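Local coordinates for protein glycosyl hydrolase (Rhizobium leguminosarum bv. trifolii, PDB 5NDX) that is a family 39 glycosyl hydrolase, an orthologue of human alpha-L-iduronidase, that probably hydrolyses alpha-L-iduronides, at residues A[483-492]-A[583-594]; A[35-44]-A[355-363]. The protein carries 2 engineered substitutions. All blocks are in the same frame, centred on the assembly; numbering follows the deposited sequence. Where two conformers were deposited one is given.

Contact 1: A[483-492]-A[583-594]. Unlike the reference sequence in segment 583-594: S583 (reference Pro).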
loop_
_atom_site.group_PDB
_atom_site.type_symbol
_atom_site.label_atom_id
_atom_site.label_comp_id
_atom_site.label_asym_id
_atom_site.label_seq_id
_atom_site.Cartn_x
_atom_site.Cartn_y
_atom_site.Cartn_z
ATOM N N PHE A 483 -18.083 -7.970 15.565
ATOM C CA PHE A 483 -16.710 -7.873 15.150
ATOM C C PHE A 483 -16.169 -9.150 14.474
ATOM O O PHE A 483 -15.416 -9.039 13.494
ATOM C CB PHE A 483 -15.801 -7.478 16.298
ATOM C CG PHE A 483 -15.712 -5.987 16.537
ATOM C CD1 PHE A 483 -15.327 -5.129 15.529
ATOM C CD2 PHE A 483 -15.943 -5.455 17.802
ATOM C CE1 PHE A 483 -15.211 -3.762 15.746
ATOM C CE2 PHE A 483 -15.818 -4.100 18.038
ATOM C CZ PHE A 483 -15.484 -3.242 16.999
ATOM N N ALA A 484 -16.570 -10.324 14.951
ATOM C CA ALA A 484 -16.148 -11.590 14.353
ATOM C C ALA A 484 -16.759 -11.675 12.939
ATOM O O ALA A 484 -16.106 -12.117 12.003
ATOM C CB ALA A 484 -16.558 -12.823 15.205
ATOM N N GLU A 485 -17.990 -11.217 12.787
ATOM C CA GLU A 485 -18.628 -11.159 11.478
ATOM C C GLU A 485 -17.895 -10.177 10.542
ATOM O O GLU A 485 -17.662 -10.495 9.396
ATOM C CB GLU A 485 -20.129 -10.860 11.658
ATOM C CG GLU A 485 -20.955 -10.763 10.399
ATOM C CD GLU A 485 -22.433 -10.249 10.638
ATOM O OE1 GLU A 485 -22.865 -9.910 11.798
ATOM O OE2 GLU A 485 -23.168 -10.189 9.629
ATOM N N LEU A 486 -17.476 -9.020 11.038
ATOM C CA LEU A 486 -16.736 -8.059 10.224
ATOM C C LEU A 486 -15.377 -8.564 9.834
ATOM O O LEU A 486 -14.940 -8.372 8.686
ATOM C CB LEU A 486 -16.583 -6.690 10.930
ATOM C CG LEU A 486 -17.869 -5.913 11.238
ATOM C CD1 LEU A 486 -17.511 -4.584 11.838
ATOM C CD2 LEU A 486 -18.795 -5.677 10.058
ATOM N N ARG A 487 -14.687 -9.213 10.763
ATOM C CA ARG A 487 -13.367 -9.745 10.474
ATOM C C ARG A 487 -13.400 -10.954 9.492
ATOM O O ARG A 487 -12.382 -11.227 8.821
ATOM C CB ARG A 487 -12.610 -10.115 11.777
ATOM C CG ARG A 487 -12.276 -8.898 12.602
ATOM C CD ARG A 487 -11.210 -9.157 13.634
ATOM N NE ARG A 487 -10.579 -7.911 14.056
ATOM C CZ ARG A 487 -10.930 -7.244 15.139
ATOM N NH1 ARG A 487 -11.871 -7.715 15.950
ATOM N NH2 ARG A 487 -10.340 -6.100 15.417
ATOM N N ARG A 488 -14.501 -11.698 9.431
ATOM C CA ARG A 488 -14.674 -12.702 8.353
ATOM C C ARG A 488 -14.817 -11.990 6.997
ATOM O O ARG A 488 -14.158 -12.361 6.011
ATOM C CB ARG A 488 -15.875 -13.608 8.615
ATOM C CG ARG A 488 -16.213 -14.704 7.574
ATOM C CD ARG A 488 -17.498 -15.520 7.918
ATOM N NE ARG A 488 -17.839 -15.524 9.391
ATOM C CZ ARG A 488 -18.917 -14.948 10.018
ATOM N NH1 ARG A 488 -19.895 -14.289 9.353
ATOM N NH2 ARG A 488 -19.028 -15.031 11.368
ATOM N N ALA A 489 -15.640 -10.945 6.977
ATOM C CA ALA A 489 -15.912 -10.200 5.770
ATOM C C ALA A 489 -14.747 -9.369 5.296
ATOM O O ALA A 489 -14.692 -9.078 4.090
ATOM C CB ALA A 489 -17.151 -9.295 5.933
ATOM N N GLN A 490 -13.799 -9.026 6.175
ATOM C CA GLN A 490 -12.757 -8.086 5.801
ATOM C C GLN A 490 -11.662 -8.712 4.960
ATOM O O GLN A 490 -10.899 -7.978 4.335
ATOM C CB GLN A 490 -12.072 -7.454 7.019
ATOM C CG GLN A 490 -10.999 -8.330 7.704
ATOM C CD GLN A 490 -10.393 -7.731 8.960
ATOM O OE1 GLN A 490 -9.454 -8.327 9.578
ATOM N NE2 GLN A 490 -10.863 -6.601 9.359
ATOM N N GLU A 491 -11.584 -10.045 4.957
ATOM C CA GLU A 491 -10.504 -10.750 4.274
ATOM C C GLU A 491 -10.802 -10.951 2.790
ATOM O O GLU A 491 -11.930 -11.297 2.431
ATOM C CB GLU A 491 -10.235 -12.129 4.909
ATOM C CG GLU A 491 -9.855 -12.125 6.404
ATOM C CD GLU A 491 -8.692 -11.215 6.777
ATOM O OE1 GLU A 491 -7.846 -10.882 5.890
ATOM O OE2 GLU A 491 -8.598 -10.860 8.005
ATOM N N PRO A 492 -9.789 -10.764 1.930
ATOM C CA PRO A 492 -9.990 -11.012 0.477
ATOM C C PRO A 492 -10.651 -12.375 0.301
ATOM O O PRO A 492 -10.139 -13.405 0.763
ATOM C CB PRO A 492 -8.573 -11.010 -0.066
ATOM C CG PRO A 492 -7.867 -10.049 0.810
ATOM C CD PRO A 492 -8.448 -10.237 2.199
ATOM N N SER A 583 -11.432 -17.413 10.246
ATOM C CA SER A 583 -12.725 -17.730 9.610
ATOM C C SER A 583 -12.483 -17.880 8.115
ATOM O O SER A 583 -12.633 -18.956 7.567
ATOM C CB SER A 583 -13.809 -16.706 9.982
ATOM O OG SER A 583 -13.280 -15.388 9.995
ATOM N N ALA A 584 -11.979 -16.854 7.482
ATOM C CA ALA A 584 -11.641 -16.916 6.062
ATOM C C ALA A 584 -10.161 -17.281 5.910
ATOM O O ALA A 584 -9.366 -16.906 6.749
ATOM C CB ALA A 584 -11.901 -15.562 5.442
ATOM N N PRO A 585 -9.797 -18.013 4.850
ATOM C CA PRO A 585 -8.398 -18.209 4.449
ATOM C C PRO A 585 -7.663 -16.892 4.234
ATOM O O PRO A 585 -8.198 -15.972 3.594
ATOM C CB PRO A 585 -8.522 -18.939 3.109
ATOM C CG PRO A 585 -9.839 -19.618 3.186
ATOM C CD PRO A 585 -10.716 -18.654 3.897
ATOM N N LEU A 586 -6.474 -16.779 4.802
ATOM C CA LEU A 586 -5.796 -15.504 4.843
ATOM C C LEU A 586 -4.781 -15.500 3.756
ATOM O O LEU A 586 -3.913 -16.393 3.719
ATOM C CB LEU A 586 -5.095 -15.327 6.174
ATOM C CG LEU A 586 -6.023 -15.280 7.384
ATOM C CD1 LEU A 586 -5.224 -15.573 8.654
ATOM C CD2 LEU A 586 -6.743 -13.909 7.429
ATOM N N ILE A 587 -4.779 -14.497 2.903
ATOM C CA ILE A 587 -3.625 -14.366 1.999
ATOM C C ILE A 587 -2.456 -13.512 2.544
ATOM O O ILE A 587 -1.354 -13.583 1.992
ATOM C CB ILE A 587 -3.978 -13.894 0.585
ATOM C CG1 ILE A 587 -4.588 -12.521 0.628
ATOM C CG2 ILE A 587 -4.910 -14.877 -0.092
ATOM C CD1 ILE A 587 -4.880 -12.016 -0.773
ATOM N N SER A 588 -2.709 -12.709 3.568
ATOM C CA SER A 588 -1.678 -11.910 4.213
ATOM C C SER A 588 -1.270 -12.590 5.512
ATOM O O SER A 588 -2.042 -13.323 6.108
ATOM C CB SER A 588 -2.196 -10.450 4.506
ATOM O OG SER A 588 -2.188 -9.681 3.275
ATOM N N THR A 589 -0.065 -12.298 5.961
ATOM C CA THR A 589 0.532 -12.974 7.098
ATOM C C THR A 589 0.315 -12.206 8.371
ATOM O O THR A 589 1.255 -11.850 9.049
ATOM C CB THR A 589 2.026 -13.163 6.841
ATOM O OG1 THR A 589 2.648 -11.883 6.750
ATOM C CG2 THR A 589 2.229 -13.940 5.560
ATOM N N ALA A 590 -0.958 -11.998 8.703
ATOM C CA ALA A 590 -1.345 -11.273 9.880
ATOM C C ALA A 590 -2.759 -11.686 10.282
ATOM O O ALA A 590 -3.561 -12.061 9.441
ATOM C CB ALA A 590 -1.256 -9.770 9.638
ATOM N N PHE A 591 -3.023 -11.718 11.580
ATOM C CA PHE A 591 -4.334 -12.100 12.071
ATOM C C PHE A 591 -4.619 -11.558 13.450
ATOM O O PHE A 591 -3.821 -11.720 14.355
ATOM C CB PHE A 591 -4.461 -13.623 12.059
ATOM C CG PHE A 591 -5.789 -14.121 12.551
ATOM C CD1 PHE A 591 -6.928 -13.982 11.776
ATOM C CD2 PHE A 591 -5.918 -14.683 13.827
ATOM C CE1 PHE A 591 -8.181 -14.455 12.231
ATOM C CE2 PHE A 591 -7.167 -15.131 14.285
ATOM C CZ PHE A 591 -8.299 -15.020 13.478
ATOM N N LEU A 592 -5.761 -10.906 13.608
ATOM C CA LEU A 592 -6.209 -10.441 14.901
ATOM C C LEU A 592 -7.139 -11.486 15.542
ATOM O O LEU A 592 -8.181 -11.797 14.979
ATOM C CB LEU A 592 -6.907 -9.045 14.825
ATOM C CG LEU A 592 -7.150 -8.757 16.329
ATOM C CD1 LEU A 592 -6.250 -7.706 16.919
ATOM C CD2 LEU A 592 -8.547 -8.762 16.844
ATOM N N HIS A 593 -6.746 -12.067 16.690
ATOM C CA HIS A 593 -7.599 -13.028 17.401
ATOM C C HIS A 593 -8.244 -12.399 18.633
ATOM O O HIS A 593 -7.533 -11.813 19.449
ATOM C CB HIS A 593 -6.772 -14.228 17.906
ATOM C CG HIS A 593 -7.629 -15.336 18.437
ATOM N ND1 HIS A 593 -7.345 -16.017 19.605
ATOM C CD2 HIS A 593 -8.803 -15.841 17.974
ATOM C CE1 HIS A 593 -8.274 -16.942 19.802
ATOM N NE2 HIS A 593 -9.181 -16.843 18.843
ATOM N N MET A 594 -9.549 -12.557 18.780
ATOM C CA MET A 594 -10.343 -12.014 19.892
ATOM C C MET A 594 -10.534 -13.096 20.987
ATOM O O MET A 594 -10.797 -14.266 20.665
ATOM C CB MET A 594 -11.725 -11.569 19.368
ATOM C CG MET A 594 -11.708 -10.676 18.103
ATOM S SD MET A 594 -13.346 -10.290 17.377
ATOM C CE MET A 594 -13.912 -9.179 18.666
HETATM O O HOH W 1 -14.135 -13.780 12.198
HETATM O O HOH W 2 -5.501 -11.651 4.233
HETATM O O HOH W 3 -6.303 -10.212 8.968
HETATM O O HOH W 4 -7.763 -13.670 2.466
HETATM O O HOH W 5 -10.195 -15.950 1.606
#
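R487 lays one face of its guanidinium on the CD2 methyl of L592, with R487 CZ 3.3 Å from that carbon. The contact joins helix 480-489 to strand 590-594, an edge strand of a C-terminal beta-sandwich whose three- and four-stranded sheets are consistent with the fibronectin type III-like domain of human alpha-L-iduronidase. The helix and strand segments run nearly antiparallel (162°), their axes approaching to 10.3 Å. M594 lies near F483 and R487 as well, but two conformers were deposited and this detail is doubtful.

Beyond the helix, E491 carries the contact. A turn about its CB-CG bond (chi2 -53°) brings the carboxylate over the CD2 methyl of L586, 3.4 Å from E491 CD, while E491 CB meets the methyl of A584. P492 continues the apolar line, with P492 CB 3.9 Å from I587 CD1.

The charged ends are satisfied by a second shell. R487 NH2 is salt-bridged to D359, and E491 OE1 to K362, so both groups are fixed from outside the interface. No direct hydrogen bond joins the two segments; water does the polar work instead. One water gives a proton to E491 OE1 and accepts one from S588 N (3.1 Å), and two more sit between the carbonyl oxygens of P492 and P585. At the solvent-exposed side S583, which replaces the proline of the reference sequence, sets its hydroxyl against R488 CB. That hydroxyl shares a water with the helix, the water standing 2.9 Å from S583 OG and 2.6 Å from A484 O.

Contact 2: A[35-44]-A[355-363]. Unlike the reference sequence in segment 355-363: T355 (reference Ala).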
loop_
_atom_site.group_PDB
_atom_site.type_symbol
_atom_site.label_atom_id
_atom_site.label_comp_id
_atom_site.label_asym_id
_atom_site.label_seq_id
_atom_site.Cartn_x
_atom_site.Cartn_y
_atom_site.Cartn_z
ATOM N N GLU A 35 2.303 5.115 18.395
ATOM C CA GLU A 35 1.014 4.720 18.991
ATOM C C GLU A 35 0.726 3.226 18.790
ATOM O O GLU A 35 1.061 2.668 17.760
ATOM C CB GLU A 35 -0.128 5.497 18.332
ATOM C CG GLU A 35 -0.152 6.999 18.599
ATOM C CD GLU A 35 -0.159 7.351 20.101
ATOM O OE1 GLU A 35 -0.755 6.656 20.939
ATOM O OE2 GLU A 35 0.485 8.330 20.457
ATOM N N PRO A 36 0.043 2.582 19.745
ATOM C CA PRO A 36 -0.260 1.148 19.553
ATOM C C PRO A 36 -1.187 0.805 18.375
ATOM O O PRO A 36 -1.079 -0.287 17.803
ATOM C CB PRO A 36 -0.898 0.743 20.881
ATOM C CG PRO A 36 -1.390 2.042 21.463
ATOM C CD PRO A 36 -0.337 3.044 21.086
ATOM N N GLU A 37 -2.074 1.718 18.014
ATOM C CA GLU A 37 -2.919 1.511 16.872
ATOM C C GLU A 37 -2.085 1.312 15.578
ATOM O O GLU A 37 -2.318 0.372 14.835
ATOM C CB GLU A 37 -3.870 2.667 16.672
ATOM C CG GLU A 37 -4.871 2.887 17.807
ATOM C CD GLU A 37 -4.325 3.735 18.937
ATOM O OE1 GLU A 37 -3.090 3.952 19.041
ATOM O OE2 GLU A 37 -5.137 4.192 19.736
ATOM N N MET A 38 -1.131 2.198 15.326
ATOM C CA MET A 38 -0.252 2.080 14.177
ATOM C C MET A 38 0.608 0.856 14.259
ATOM O O MET A 38 0.874 0.223 13.212
ATOM C CB MET A 38 0.647 3.286 14.045
ATOM C CG MET A 38 1.453 3.380 12.763
ATOM S SD MET A 38 0.505 3.095 11.247
ATOM C CE MET A 38 -0.428 4.624 11.190
ATOM N N ARG A 39 1.049 0.502 15.481
ATOM C CA ARG A 39 1.855 -0.723 15.642
ATOM C C ARG A 39 1.069 -1.962 15.130
ATOM O O ARG A 39 1.587 -2.777 14.373
ATOM C CB ARG A 39 2.317 -0.909 17.108
ATOM C CG ARG A 39 3.125 -2.184 17.293
ATOM C CD ARG A 39 3.904 -2.301 18.616
ATOM N NE ARG A 39 4.550 -3.627 18.562
ATOM C CZ ARG A 39 5.771 -3.912 18.071
ATOM N NH1 ARG A 39 6.607 -2.977 17.663
ATOM N NH2 ARG A 39 6.177 -5.180 18.035
ATOM N N GLN A 40 -0.198 -2.062 15.507
ATOM C CA GLN A 40 -1.050 -3.148 15.023
ATOM C C GLN A 40 -1.220 -3.058 13.502
ATOM O O GLN A 40 -1.100 -4.068 12.825
ATOM C CB GLN A 40 -2.406 -3.149 15.695
ATOM C CG GLN A 40 -3.103 -4.465 15.521
ATOM C CD GLN A 40 -4.511 -4.470 16.130
ATOM O OE1 GLN A 40 -4.711 -4.371 17.382
ATOM N NE2 GLN A 40 -5.459 -4.649 15.294
ATOM N N MET A 41 -1.444 -1.850 12.998
ATOM C CA MET A 41 -1.626 -1.651 11.563
ATOM C C MET A 41 -0.422 -2.118 10.740
ATOM O O MET A 41 -0.600 -2.666 9.658
ATOM C CB MET A 41 -1.934 -0.198 11.277
ATOM C CG MET A 41 -3.278 0.225 11.844
ATOM S SD MET A 41 -3.385 2.003 12.024
ATOM C CE MET A 41 -5.147 2.177 12.325
ATOM N N LEU A 42 0.794 -1.886 11.251
ATOM C CA LEU A 42 2.001 -2.267 10.530
ATOM C C LEU A 42 2.160 -3.773 10.319
ATOM O O LEU A 42 2.808 -4.174 9.378
ATOM C CB LEU A 42 3.255 -1.696 11.186
ATOM C CG LEU A 42 3.375 -0.194 11.175
ATOM C CD1 LEU A 42 4.611 0.247 11.931
ATOM C CD2 LEU A 42 3.409 0.350 9.784
ATOM N N ALA A 43 1.594 -4.584 11.198
ATOM C CA ALA A 43 1.542 -6.027 10.999
ATOM C C ALA A 43 0.727 -6.367 9.769
ATOM O O ALA A 43 1.142 -7.210 8.973
ATOM C CB ALA A 43 0.915 -6.687 12.218
ATOM N N TYR A 44 -0.458 -5.738 9.608
ATOM C CA TYR A 44 -1.229 -6.001 8.369
ATOM C C TYR A 44 -0.530 -5.447 7.149
ATOM O O TYR A 44 -0.484 -6.115 6.120
ATOM C CB TYR A 44 -2.604 -5.391 8.381
ATOM C CG TYR A 44 -3.504 -5.784 9.482
ATOM C CD1 TYR A 44 -4.366 -6.887 9.402
ATOM C CD2 TYR A 44 -3.516 -5.026 10.632
ATOM C CE1 TYR A 44 -5.251 -7.160 10.440
ATOM C CE2 TYR A 44 -4.341 -5.335 11.664
ATOM C CZ TYR A 44 -5.202 -6.387 11.577
ATOM O OH TYR A 44 -5.975 -6.544 12.716
ATOM N N THR A 355 -3.687 3.321 27.278
ATOM C CA THR A 355 -4.367 3.999 26.185
ATOM C C THR A 355 -5.745 3.419 25.910
ATOM O O THR A 355 -6.064 2.280 26.270
ATOM C CB THR A 355 -3.561 3.979 24.858
ATOM O OG1 THR A 355 -2.734 2.808 24.821
ATOM C CG2 THR A 355 -2.701 5.232 24.699
ATOM N N PRO A 356 -6.588 4.219 25.284
ATOM C CA PRO A 356 -7.930 3.710 25.003
ATOM C C PRO A 356 -7.916 2.424 24.142
ATOM O O PRO A 356 -7.160 2.332 23.207
ATOM C CB PRO A 356 -8.591 4.874 24.279
ATOM C CG PRO A 356 -7.874 6.078 24.815
ATOM C CD PRO A 356 -6.453 5.647 24.952
ATOM N N PRO A 357 -8.727 1.434 24.496
ATOM C CA PRO A 357 -8.810 0.229 23.695
ATOM C C PRO A 357 -9.480 0.499 22.293
ATOM O O PRO A 357 -10.036 1.582 22.073
ATOM C CB PRO A 357 -9.655 -0.693 24.561
ATOM C CG PRO A 357 -10.523 0.213 25.339
ATOM C CD PRO A 357 -9.746 1.474 25.568
ATOM N N PHE A 358 -9.342 -0.439 21.347
ATOM C CA PHE A 358 -9.757 -0.176 19.968
ATOM C C PHE A 358 -9.815 -1.448 19.196
ATOM O O PHE A 358 -9.174 -2.432 19.562
ATOM C CB PHE A 358 -8.812 0.817 19.231
ATOM C CG PHE A 358 -7.448 0.244 18.943
ATOM C CD1 PHE A 358 -6.469 0.195 19.946
ATOM C CD2 PHE A 358 -7.145 -0.298 17.700
ATOM C CE1 PHE A 358 -5.232 -0.391 19.700
ATOM C CE2 PHE A 358 -5.925 -0.873 17.461
ATOM C CZ PHE A 358 -4.961 -0.913 18.452
ATOM N N ASP A 359 -10.581 -1.394 18.115
ATOM C CA ASP A 359 -10.597 -2.396 17.089
ATOM C C ASP A 359 -10.462 -1.684 15.750
ATOM O O ASP A 359 -11.062 -0.605 15.527
ATOM C CB ASP A 359 -11.879 -3.206 17.159
ATOM C CG ASP A 359 -11.850 -4.257 18.265
ATOM O OD1 ASP A 359 -11.223 -5.304 18.053
ATOM O OD2 ASP A 359 -12.448 -4.033 19.342
ATOM N N ILE A 360 -9.723 -2.322 14.852
ATOM C CA ILE A 360 -9.618 -1.867 13.478
ATOM C C ILE A 360 -10.047 -2.966 12.522
ATOM O O ILE A 360 -9.727 -4.144 12.705
ATOM C CB ILE A 360 -8.210 -1.376 13.089
ATOM C CG1 ILE A 360 -7.119 -2.378 13.439
ATOM C CG2 ILE A 360 -7.987 -0.035 13.744
ATOM C CD1 ILE A 360 -5.732 -1.909 13.055
ATOM N N ILE A 361 -10.807 -2.539 11.505
ATOM C CA ILE A 361 -11.292 -3.390 10.485
ATOM C C ILE A 361 -10.715 -2.948 9.122
ATOM O O ILE A 361 -10.756 -1.775 8.779
ATOM C CB ILE A 361 -12.819 -3.350 10.468
ATOM C CG1 ILE A 361 -13.422 -3.851 11.779
ATOM C CG2 ILE A 361 -13.369 -4.166 9.328
ATOM C CD1 ILE A 361 -13.156 -5.316 12.121
ATOM N N LYS A 362 -10.169 -3.881 8.373
ATOM C CA LYS A 362 -9.653 -3.636 7.000
ATOM C C LYS A 362 -10.656 -3.160 6.014
ATOM O O LYS A 362 -11.740 -3.695 5.900
ATOM C CB LYS A 362 -9.053 -4.914 6.400
ATOM C CG LYS A 362 -7.738 -5.223 6.976
ATOM C CD LYS A 362 -7.110 -6.628 6.775
ATOM C CE LYS A 362 -7.345 -7.334 5.504
ATOM N NZ LYS A 362 -6.426 -8.560 5.397
ATOM N N LYS A 363 -10.234 -2.192 5.235
ATOM C CA LYS A 363 -11.062 -1.573 4.212
ATOM C C LYS A 363 -10.485 -1.859 2.814
ATOM O O LYS A 363 -9.354 -2.369 2.703
ATOM C CB LYS A 363 -11.102 -0.062 4.470
ATOM C CG LYS A 363 -11.979 0.327 5.646
ATOM C CD LYS A 363 -11.792 1.793 6.038
ATOM C CE LYS A 363 -12.270 2.762 4.961
ATOM N NZ LYS A 363 -11.860 4.114 5.360
HETATM O O HOH W 6 -7.449 3.727 20.706
HETATM O O HOH W 7 -8.096 -4.531 15.915
HETATM O O HOH W 8 -8.829 -6.700 12.266
#
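E37 stands over the centre of the F358 ring, its CG 3.6 Å from the centroid and only 3° off the ring normal, a CH-pi contact. F358 reaches that place with CG between its backbone N and carbonyl carbon (chi1 69°). The polar end of E37 is held elsewhere: OE2 is salt-bridged to R332 and takes a proton from a water that also donates to P356 O.

Q40 has CG opposite its own backbone N (chi1 -163°) and an extended chain, which sends the amide down between F358 and I360. Q40 OE1 lies 3.6 Å from F358 CZ, and Q40 NE2 3.4 Å from I360 CG1. Q40 NE2 also gives a proton to a water, at 2.7 Å, that receives I360 N as well, and makes a weak bond to Y44 OH. The Y44 hydroxyl in turn donates to another water, which bonds to I360 O, so both backbone polar atoms of I360 are met through water. I360 CD1 approaches Y44 CE2 at 4.0 Å, and the K362 chain, turned about CG-CD, sets K362 CD 3.8 Å from Y44 CD1. Helix 36-45, which links strands 24-27 and 55-58 of the TIM barrel, thus packs its outer side on the two-stranded antiparallel sheet 326-330/358-362.

Contact 2 is buried, mixing apolar packing with water-bridged polar groups, a helix outside the barrel lying at 31° to a strand; contact 1 is only partly buried, with some exposed residues and a near-antiparallel helix and strand. Neither has a direct hydrogen bond between its segments. The centres of contact 1 and contact 2 are about 14 Å apart; they share no element but touch. Strand 358-362 is the joint: F358 and I360 face helix 36-45, whereas D359 points away and pairs with R487, D359 OD1 lying 2.9 Å from R487 NH2. K362 reaches E491 with its amine, K362 NZ 2.8 Å from E491 OE1, and is also salt-bridged to E370. Salt bridges therefore connect the two interfaces.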